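Local coordinates for neurotoxin (Clostridium botulinum, PDB 1ZB7), which cleaves synaptobrevins in the host cytosol as a zinc endopeptidase, the light chain of botulinum neurotoxin type G, cutting an Ala-Ala bond of VAMP2, at residues V133-I138 with M175-H180; E23-P28 with I159-G164. All coordinates share one frame; numbering follows the deposited sequence.

Interaction 1: residues V133-I138 with M175-H180; sequences VANVSI and MIMNGH
Met177 reaches across to Ala134 and Asn135 with the end of its side chain, and both close approaches are made by its sulfur and terminal methyl. Its chain is bent at both chi2 (-64°) and chi3 (-48°), which curls SD and CE back toward 133-138 although the side chain sets off across the line between the segments. CE ends beside the methyl of Ala134, with CE to Ala134 CB at 4.0 Å. The sulfur lies against the second residue: Met177 SD is 3.8 Å from Asn135 OD1 and 4.0 Å from Asn135 N, distances of van der Waals packing, and the two side chains run at about a right angle to each other. Both residues touched by Met177 occupy the corner of a type I beta turn, closed by Val136 N to Val133 O at 2.8 Å. Val133 O takes a second bond from Ser137 N at 3.0 Å, and from here the chain runs into strand 137-142 of the large mixed sheet of the M27 light chain. The amide of Asn135 is held by residues outside the contact: CG stands between the backbone N and the carbonyl carbon, chi1 54°, and from there OD1 accepts from Asn121 ND2 while ND2 donates to Gly120 O. Those two bonds fix the rotation of the amide and so the place of OD1, the atom nearest the sulfur. Ala134 O, in turn, accepts from Arg190 NE. On the facing side, Met177 belongs to the loop between strands 171-173 and 191-194.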
loop_
_atom_site.group_PDB
_atom_site.type_symbol
_atom_site.label_atom_id
_atom_site.label_comp_id
_atom_site.label_asym_id
_atom_site.label_seq_id
_atom_site.Cartn_x
_atom_site.Cartn_y
_atom_site.Cartn_z
ATOM N N VAL A 133 -32.256 14.782 16.371
ATOM C CA VAL A 133 -31.822 14.341 15.069
ATOM C C VAL A 133 -30.904 13.128 15.221
ATOM O O VAL A 133 -30.265 12.961 16.270
ATOM C CB VAL A 133 -31.115 15.450 14.283
ATOM C CG1 VAL A 133 -32.111 16.556 13.949
ATOM C CG2 VAL A 133 -29.877 15.960 14.998
ATOM N N ALA A 134 -30.782 12.364 14.132
ATOM C CA ALA A 134 -30.257 10.998 14.187
ATOM C C ALA A 134 -28.775 10.980 14.484
ATOM O O ALA A 134 -28.311 10.029 15.111
ATOM C CB ALA A 134 -30.561 10.251 12.876
ATOM N N ASN A 135 -28.050 12.051 14.125
ATOM C CA ASN A 135 -26.632 12.128 14.525
ATOM C C ASN A 135 -26.405 12.478 16.013
ATOM O O ASN A 135 -25.246 12.497 16.480
ATOM C CB ASN A 135 -25.804 13.099 13.629
ATOM C CG ASN A 135 -26.362 14.486 13.532
ATOM O OD1 ASN A 135 -27.506 14.685 13.080
ATOM N ND2 ASN A 135 -25.526 15.503 13.866
ATOM N N VAL A 136 -27.475 12.840 16.719
ATOM C CA VAL A 136 -27.353 13.291 18.073
ATOM C C VAL A 136 -27.966 12.318 19.145
ATOM O O VAL A 136 -27.306 12.025 20.155
ATOM C CB VAL A 136 -27.922 14.747 18.267
ATOM C CG1 VAL A 136 -27.991 15.084 19.751
ATOM C CG2 VAL A 136 -27.039 15.814 17.565
ATOM N N SER A 137 -29.214 11.918 18.900
ATOM C CA SER A 137 -30.140 11.254 19.835
ATOM C C SER A 137 -30.660 9.867 19.350
ATOM O O SER A 137 -30.940 9.655 18.163
ATOM C CB SER A 137 -31.381 12.100 20.138
ATOM O OG SER A 137 -31.059 13.330 20.868
ATOM N N ILE A 138 -30.755 8.954 20.313
ATOM C CA ILE A 138 -31.439 7.654 20.218
ATOM C C ILE A 138 -32.607 7.611 21.186
ATOM O O ILE A 138 -32.803 8.505 22.004
ATOM C CB ILE A 138 -30.452 6.473 20.530
ATOM C CG1 ILE A 138 -29.850 6.528 21.952
ATOM C CG2 ILE A 138 -29.316 6.535 19.536
ATOM C CD1 ILE A 138 -29.130 5.192 22.355
ATOM N N MET A 175 -24.869 6.428 11.531
ATOM C CA MET A 175 -25.988 6.384 10.584
ATOM C C MET A 175 -25.894 7.743 9.889
ATOM O O MET A 175 -26.131 8.790 10.546
ATOM N N ILE A 176 -25.503 7.749 8.604
ATOM C CA ILE A 176 -25.366 9.033 7.863
ATOM C C ILE A 176 -26.670 9.456 7.105
ATOM O O ILE A 176 -27.495 8.648 6.645
ATOM C CB ILE A 176 -24.026 9.158 7.012
ATOM C CG1 ILE A 176 -22.773 9.148 7.928
ATOM C CG2 ILE A 176 -23.976 10.455 6.188
ATOM C CD1 ILE A 176 -22.594 10.445 8.856
ATOM N N MET A 177 -26.820 10.777 7.049
ATOM C CA MET A 177 -28.079 11.439 6.796
ATOM C C MET A 177 -28.409 11.386 5.313
ATOM O O MET A 177 -27.656 10.797 4.502
ATOM C CB MET A 177 -27.988 12.890 7.278
ATOM C CG MET A 177 -27.206 13.086 8.641
ATOM S SD MET A 177 -27.895 12.331 10.136
ATOM C CE MET A 177 -29.613 12.878 10.016
ATOM N N ASN A 178 -29.560 11.966 4.982
ATOM C CA ASN A 178 -29.982 12.151 3.594
ATOM C C ASN A 178 -29.213 13.339 2.975
ATOM O O ASN A 178 -29.466 14.519 3.305
ATOM C CB ASN A 178 -31.502 12.371 3.518
ATOM C CG ASN A 178 -31.987 12.640 2.093
ATOM O OD1 ASN A 178 -32.785 13.577 1.863
ATOM N ND2 ASN A 178 -31.493 11.834 1.122
ATOM N N GLY A 179 -28.288 13.006 2.076
ATOM C CA GLY A 179 -27.329 13.970 1.546
ATOM C C GLY A 179 -26.127 13.987 2.486
ATOM O O GLY A 179 -25.412 12.994 2.619
ATOM N N HIS A 180 -25.954 15.112 3.167
ATOM C CA HIS A 180 -24.795 15.418 4.023
ATOM C C HIS A 180 -24.187 14.341 5.010
ATOM O O HIS A 180 -24.784 13.278 5.329
ATOM C CB HIS A 180 -25.182 16.652 4.808
ATOM C CG HIS A 180 -26.415 16.450 5.651
ATOM N ND1 HIS A 180 -26.368 15.984 6.960
ATOM C CD2 HIS A 180 -27.731 16.634 5.359
ATOM C CE1 HIS A 180 -27.603 15.899 7.429
ATOM N NE2 HIS A 180 -28.448 16.289 6.484
#

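Interaction 2: residues E23-P28 with I159-G164; sequences EPFNDP and IIFGPG
Pro24, whose ring packs on Ile159 and Phe161, offers its carbonyl oxygen to Arg190 NH2, a guanidinium nitrogen that also makes a weak bond to Asn26 OD1. Arg190 thus holds the loop of 23-28 by its backbone just where the pyrrolidine ring turns toward the strand. Between the two segments the contact is wholly apolar. Pro24 CG sits at the edge of the Phe161 ring, in its plane, 3.5 Å from Phe161 CZ. The neighbouring ring carbon Pro24 CB touches the end of the isoleucine, CB to Ile159 CD1 being 4.1 Å. Phe25 comes to the same phenylalanine from another side: its CZ lies over one face of the Phe161 ring, with Phe25 CZ to Phe161 CZ at 3.7 Å. The two benzyl groups approach from opposite directions and meet at their CZ ends, the planes inclined at 35° and the ring centroids 5.4 Å apart, an oblique pairing. Phe25 manages this because CG is anti to its carbonyl carbon, chi1 -52°, which carries the ring back alongside Pro24, whose CG lies 4.0 Å above the plane of the Phe25 ring and toward its rim. Phe161 is therefore met at its edge by the proline and on a face by the phenylalanine, two successive residues of one loop. Tyr52 stacks on Phe25 and Phe50 meets it nearly perpendicularly, extending the aromatic cluster. Strand 158-161 runs between and parallel to strands 43-46 and 191-194 of the mixed sheet; Ile159 and Phe161 face the loop that leaves strand 19-23 and also pack on Val46, whereas Ile160 points to the opposite side of the sheet, onto Met92 and Phe96 of helix 82-99.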
loop_
_atom_site.group_PDB
_atom_site.type_symbol
_atom_site.label_atom_id
_atom_site.label_comp_id
_atom_site.label_asym_id
_atom_site.label_seq_id
_atom_site.Cartn_x
_atom_site.Cartn_y
_atom_site.Cartn_z
ATOM N N GLU A 23 -32.768 1.890 21.946
ATOM C CA GLU A 23 -33.021 1.596 20.566
ATOM C C GLU A 23 -32.111 2.536 19.770
ATOM O O GLU A 23 -32.400 3.674 19.604
ATOM C CB GLU A 23 -34.502 1.794 20.338
ATOM C CG GLU A 23 -35.068 1.061 19.214
ATOM C CD GLU A 23 -35.010 1.878 17.991
ATOM O OE1 GLU A 23 -35.977 2.683 17.827
ATOM O OE2 GLU A 23 -33.978 1.728 17.259
ATOM N N PRO A 24 -30.929 2.062 19.382
ATOM C CA PRO A 24 -29.905 2.943 18.775
ATOM C C PRO A 24 -29.901 3.155 17.254
ATOM O O PRO A 24 -29.038 3.824 16.752
ATOM C CB PRO A 24 -28.611 2.239 19.140
ATOM C CG PRO A 24 -28.990 0.775 19.309
ATOM C CD PRO A 24 -30.457 0.672 19.528
ATOM N N PHE A 25 -30.816 2.543 16.541
ATOM C CA PHE A 25 -30.881 2.638 15.077
ATOM C C PHE A 25 -32.203 3.292 14.912
ATOM O O PHE A 25 -33.176 2.856 15.521
ATOM C CB PHE A 25 -30.851 1.230 14.437
ATOM C CG PHE A 25 -29.703 0.391 14.919
ATOM C CD1 PHE A 25 -28.382 0.818 14.719
ATOM C CD2 PHE A 25 -29.923 -0.816 15.611
ATOM C CE1 PHE A 25 -27.317 0.083 15.186
ATOM C CE2 PHE A 25 -28.833 -1.592 16.073
ATOM C CZ PHE A 25 -27.529 -1.127 15.873
ATOM N N ASN A 26 -32.293 4.381 14.196
ATOM C CA ASN A 26 -33.575 5.131 14.242
ATOM C C ASN A 26 -34.794 4.403 13.540
ATOM O O ASN A 26 -34.675 3.316 12.974
ATOM C CB ASN A 26 -33.321 6.594 13.869
ATOM C CG ASN A 26 -32.097 7.166 14.622
ATOM O OD1 ASN A 26 -30.946 6.895 14.236
ATOM N ND2 ASN A 26 -32.334 7.897 15.724
ATOM N N ASP A 27 -35.990 4.942 13.669
ATOM C CA ASP A 27 -37.123 4.013 13.875
ATOM C C ASP A 27 -37.971 3.566 12.659
ATOM O O ASP A 27 -38.504 4.397 11.888
ATOM C CB ASP A 27 -38.023 4.400 15.094
ATOM C CG ASP A 27 -37.921 5.895 15.528
ATOM O OD1 ASP A 27 -36.785 6.447 15.719
ATOM O OD2 ASP A 27 -39.020 6.483 15.729
ATOM N N PRO A 28 -38.121 2.224 12.510
ATOM C CA PRO A 28 -39.327 1.676 11.849
ATOM C C PRO A 28 -40.606 1.919 12.690
ATOM O O PRO A 28 -41.547 1.111 12.633
ATOM C CB PRO A 28 -39.025 0.161 11.740
ATOM C CG PRO A 28 -37.966 -0.112 12.765
ATOM C CD PRO A 28 -37.171 1.164 12.922
ATOM N N ILE A 159 -21.532 4.233 21.374
ATOM C CA ILE A 159 -22.166 2.966 21.632
ATOM C C ILE A 159 -21.331 1.785 20.995
ATOM O O ILE A 159 -21.009 1.798 19.799
ATOM C CB ILE A 159 -23.650 2.947 21.212
ATOM C CG1 ILE A 159 -24.415 4.053 21.864
ATOM C CG2 ILE A 159 -24.295 1.599 21.574
ATOM C CD1 ILE A 159 -25.722 4.367 21.187
ATOM N N ILE A 160 -20.908 0.847 21.873
ATOM C CA ILE A 160 -20.173 -0.358 21.489
ATOM C C ILE A 160 -21.056 -1.574 21.541
ATOM O O ILE A 160 -21.482 -2.023 22.606
ATOM C CB ILE A 160 -18.889 -0.552 22.316
ATOM C CG1 ILE A 160 -18.052 0.732 22.230
ATOM C CG2 ILE A 160 -18.094 -1.821 21.801
ATOM C CD1 ILE A 160 -16.714 0.688 22.925
ATOM N N PHE A 161 -21.343 -2.087 20.345
ATOM C CA PHE A 161 -21.926 -3.408 20.126
ATOM C C PHE A 161 -20.928 -4.517 20.016
ATOM O O PHE A 161 -19.758 -4.297 19.775
ATOM C CB PHE A 161 -22.759 -3.413 18.846
ATOM C CG PHE A 161 -24.117 -2.866 19.031
ATOM C CD1 PHE A 161 -25.224 -3.730 19.110
ATOM C CD2 PHE A 161 -24.314 -1.512 19.123
ATOM C CE1 PHE A 161 -26.494 -3.219 19.286
ATOM C CE2 PHE A 161 -25.572 -1.002 19.323
ATOM C CZ PHE A 161 -26.649 -1.856 19.422
ATOM N N GLY A 162 -21.464 -5.735 20.106
ATOM C CA GLY A 162 -20.842 -6.929 19.635
ATOM C C GLY A 162 -20.852 -6.936 18.100
ATOM O O GLY A 162 -21.416 -6.017 17.436
ATOM N N PRO A 163 -20.238 -7.966 17.506
ATOM C CA PRO A 163 -20.048 -8.030 16.051
ATOM C C PRO A 163 -21.322 -8.356 15.284
ATOM O O PRO A 163 -22.322 -8.801 15.872
ATOM C CB PRO A 163 -18.958 -9.119 15.877
ATOM C CG PRO A 163 -18.979 -9.950 17.105
ATOM C CD PRO A 163 -19.612 -9.101 18.213
ATOM N N GLY A 164 -21.325 -8.066 13.985
ATOM C CA GLY A 164 -22.414 -8.531 13.126
ATOM C C GLY A 164 -22.093 -9.997 12.784
ATOM O O GLY A 164 -21.456 -10.668 13.544
#

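Both contacts reach the same mixed sheet and lie side by side, their centres about 13 Å apart. Interaction 2 is buried, a proline, isoleucine and aromatic cluster between a loop and an inner strand; interaction 1 is only partly buried, a methionine thioether laid between two loops and backed by a hydrogen-bonded asparagine. Arg190 serves both, giving NE to the turn of 133-138 and NH2 to the loop of 23-28. The contacts also touch directly: Asn26 ND2 makes a weak hydrogen bond to Ser137 O, Ala134 packs on Asn26, and Ile138 CD1 lies 3.7 Å from Ile159 CD1, a side-chain contact between strands 137-142 and 158-161.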